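Local coordinates for Ctr9 protein (Myceliophthora thermophila, PDB 6AF0) that probably takes part in binding the RNA polymerase II complex, this chain being a large tetratricopeptide-repeat-containing part of a longer protein, at residues A[193-201]-A[215-226]. Residues are numbered along the deposited sequence; the frame is centred on the assembly and turned at random.
Sequences MLAVMGKAR and AYQDVVAKMPDM
The ring of Y216 lies under A200, whose methyl CB rests over one face, displaced toward the rim, 3.5 Å from the ring centroid and 17° off the normal: a CH-pi contact. CG of Y216 stands anti to its carbonyl carbon (chi1 -73°), which lays the ring along the neighbouring helix and brings OH close to the backbone of R201. The small side chain of alanine fits between the ring and A215, whose CB lies 3.6 Å from A200 CB. Farther along, V219 is held by both branches: CG2 meets V196 CG1 at 3.5 Å and touches M197 CG, while CG1 reaches M193. Segments 193-201 and 215-222 run antiparallel at 159°, their axes approaching to 9.0 Å, consistent with the helix pairing of a tetratricopeptide repeat. I235 and C238 of helix 232-240 also pack on Y216; a serine in its place would probably leave the A200 methyl without its aromatic floor and open a gap beside that helix. In the turn after helix 209-222, M223 and M226 reach back to M193 and L194, unbranched chains suiting the curved path: M193 CG lies 3.5 Å from M223 SD, and L194 CD2 meets M226 CE at 3.7 Å, the side chains crossing nearly at right angles. On the more exposed flank, K222 NZ is salt-bridged to D218 OD1 one helical turn back, while its aliphatic CD touches M193 CE.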
# COMPACT_ATOMS: atom_id res chain seq x y z
N MET A 193 10.15 56.34 -0.03
CA MET A 193 9.44 55.20 0.56
C MET A 193 8.89 54.19 -0.48
O MET A 193 8.73 53.00 -0.19
CB MET A 193 8.34 55.68 1.51
CG MET A 193 8.86 56.38 2.76
SD MET A 193 9.97 55.34 3.75
CE MET A 193 11.57 56.14 3.59
N LEU A 194 8.63 54.65 -1.69
CA LEU A 194 8.23 53.72 -2.74
C LEU A 194 9.41 52.88 -3.19
O LEU A 194 9.23 51.73 -3.61
CB LEU A 194 7.61 54.44 -3.93
CG LEU A 194 6.32 55.22 -3.66
CD1 LEU A 194 5.64 55.55 -4.98
CD2 LEU A 194 5.37 54.44 -2.77
N ALA A 195 10.61 53.45 -3.10
CA ALA A 195 11.83 52.73 -3.49
C ALA A 195 12.17 51.62 -2.51
O ALA A 195 12.63 50.54 -2.88
CB ALA A 195 13.00 53.69 -3.58
N VAL A 196 11.95 51.92 -1.23
CA VAL A 196 12.27 50.96 -0.19
C VAL A 196 11.20 49.87 -0.18
O VAL A 196 11.50 48.69 0.04
CB VAL A 196 12.49 51.66 1.18
CG1 VAL A 196 11.22 52.27 1.68
CG2 VAL A 196 13.04 50.69 2.22
N MET A 197 9.96 50.27 -0.50
CA MET A 197 8.86 49.28 -0.67
C MET A 197 9.12 48.31 -1.83
O MET A 197 8.76 47.13 -1.76
CB MET A 197 7.52 49.98 -0.86
CG MET A 197 6.93 50.43 0.45
SD MET A 197 5.36 51.30 0.30
CE MET A 197 4.41 50.02 -0.49
N GLY A 198 9.74 48.84 -2.88
CA GLY A 198 10.16 48.05 -4.04
C GLY A 198 11.27 47.08 -3.68
O GLY A 198 11.24 45.91 -4.10
N LYS A 199 12.25 47.58 -2.91
CA LYS A 199 13.33 46.75 -2.35
C LYS A 199 12.77 45.66 -1.46
O LYS A 199 13.13 44.51 -1.60
CB LYS A 199 14.31 47.59 -1.54
CG LYS A 199 15.12 46.83 -0.51
CD LYS A 199 16.00 47.78 0.30
CE LYS A 199 16.88 47.07 1.32
NZ LYS A 199 17.33 47.97 2.42
N ALA A 200 11.87 46.02 -0.54
CA ALA A 200 11.19 45.01 0.30
C ALA A 200 10.53 43.91 -0.56
O ALA A 200 10.66 42.72 -0.29
CB ALA A 200 10.14 45.68 1.19
N ARG A 201 9.83 44.33 -1.61
CA ARG A 201 9.18 43.37 -2.46
C ARG A 201 10.20 42.41 -3.03
O ARG A 201 9.99 41.21 -3.03
CB ARG A 201 8.42 44.07 -3.57
CG ARG A 201 7.86 43.12 -4.60
CD ARG A 201 6.80 42.23 -4.01
NE ARG A 201 6.26 41.24 -4.93
CZ ARG A 201 6.66 39.98 -5.03
NH1 ARG A 201 7.66 39.54 -4.30
NH2 ARG A 201 6.04 39.16 -5.86
N ALA A 215 12.20 46.09 6.22
CA ALA A 215 11.99 47.17 5.27
C ALA A 215 10.57 47.77 5.30
O ALA A 215 10.41 49.00 5.42
CB ALA A 215 12.36 46.70 3.88
N TYR A 216 9.54 46.93 5.22
CA TYR A 216 8.17 47.43 5.33
C TYR A 216 7.97 48.13 6.66
O TYR A 216 7.36 49.19 6.69
CB TYR A 216 7.16 46.30 5.20
CG TYR A 216 7.03 45.79 3.79
CD1 TYR A 216 6.49 46.56 2.80
CD2 TYR A 216 7.45 44.52 3.46
CE1 TYR A 216 6.38 46.10 1.51
CE2 TYR A 216 7.33 44.03 2.17
CZ TYR A 216 6.80 44.82 1.19
OH TYR A 216 6.68 44.36 -0.12
N GLN A 217 8.47 47.54 7.74
CA GLN A 217 8.42 48.16 9.07
C GLN A 217 9.12 49.52 9.08
O GLN A 217 8.66 50.47 9.69
CB GLN A 217 9.02 47.23 10.13
CG GLN A 217 8.16 46.03 10.49
CD GLN A 217 8.86 45.06 11.43
OE1 GLN A 217 10.09 44.93 11.39
NE2 GLN A 217 8.10 44.38 12.28
N ASP A 218 10.24 49.62 8.38
CA ASP A 218 10.96 50.89 8.30
C ASP A 218 10.09 51.97 7.64
O ASP A 218 10.06 53.13 8.07
CB ASP A 218 12.26 50.70 7.52
CG ASP A 218 13.20 51.88 7.68
OD1 ASP A 218 13.61 52.14 8.83
OD2 ASP A 218 13.56 52.53 6.68
N VAL A 219 9.37 51.58 6.61
CA VAL A 219 8.45 52.50 5.95
C VAL A 219 7.37 53.00 6.88
O VAL A 219 7.13 54.17 6.97
CB VAL A 219 7.75 51.82 4.78
CG1 VAL A 219 6.92 52.83 4.01
CG2 VAL A 219 8.79 51.18 3.88
N VAL A 220 6.71 52.08 7.56
CA VAL A 220 5.64 52.41 8.49
C VAL A 220 6.19 53.34 9.55
O VAL A 220 5.54 54.31 9.92
CB VAL A 220 5.07 51.14 9.16
CG1 VAL A 220 4.05 51.47 10.24
CG2 VAL A 220 4.40 50.24 8.14
N ALA A 221 7.39 53.03 10.03
CA ALA A 221 8.02 53.81 11.10
C ALA A 221 8.33 55.24 10.65
O ALA A 221 7.92 56.23 11.29
CB ALA A 221 9.28 53.12 11.54
N LYS A 222 9.07 55.35 9.55
CA LYS A 222 9.43 56.62 8.98
C LYS A 222 8.24 57.42 8.38
O LYS A 222 8.26 58.65 8.42
CB LYS A 222 10.50 56.41 7.91
CG LYS A 222 11.83 55.92 8.46
CD LYS A 222 12.95 56.07 7.43
CE LYS A 222 14.33 55.90 8.03
NZ LYS A 222 14.49 54.58 8.68
N MET A 223 7.24 56.73 7.84
CA MET A 223 6.17 57.39 7.04
C MET A 223 4.84 56.65 7.14
O MET A 223 4.37 56.10 6.16
CB MET A 223 6.57 57.53 5.55
CG MET A 223 5.69 58.47 4.72
SD MET A 223 6.26 58.73 3.03
CE MET A 223 5.03 59.90 2.50
N PRO A 224 4.23 56.66 8.33
CA PRO A 224 3.00 55.91 8.57
C PRO A 224 1.89 56.30 7.61
O PRO A 224 1.12 55.44 7.16
CB PRO A 224 2.61 56.32 9.99
CG PRO A 224 3.83 56.84 10.61
CD PRO A 224 4.60 57.46 9.49
N ASP A 225 1.84 57.58 7.25
CA ASP A 225 0.73 58.12 6.48
C ASP A 225 0.79 57.70 5.03
O ASP A 225 -0.13 57.99 4.28
CB ASP A 225 0.69 59.63 6.62
CG ASP A 225 0.31 60.07 8.03
OD1 ASP A 225 -0.68 59.50 8.55
OD2 ASP A 225 0.99 60.97 8.62
N MET A 226 1.85 57.01 4.63
CA MET A 226 1.89 56.38 3.31
C MET A 226 0.98 55.19 3.34
O MET A 226 1.27 54.21 4.01
CB MET A 226 3.31 55.94 2.98
CG MET A 226 3.44 55.02 1.78
SD MET A 226 2.69 55.72 0.31
CE MET A 226 4.00 56.78 -0.28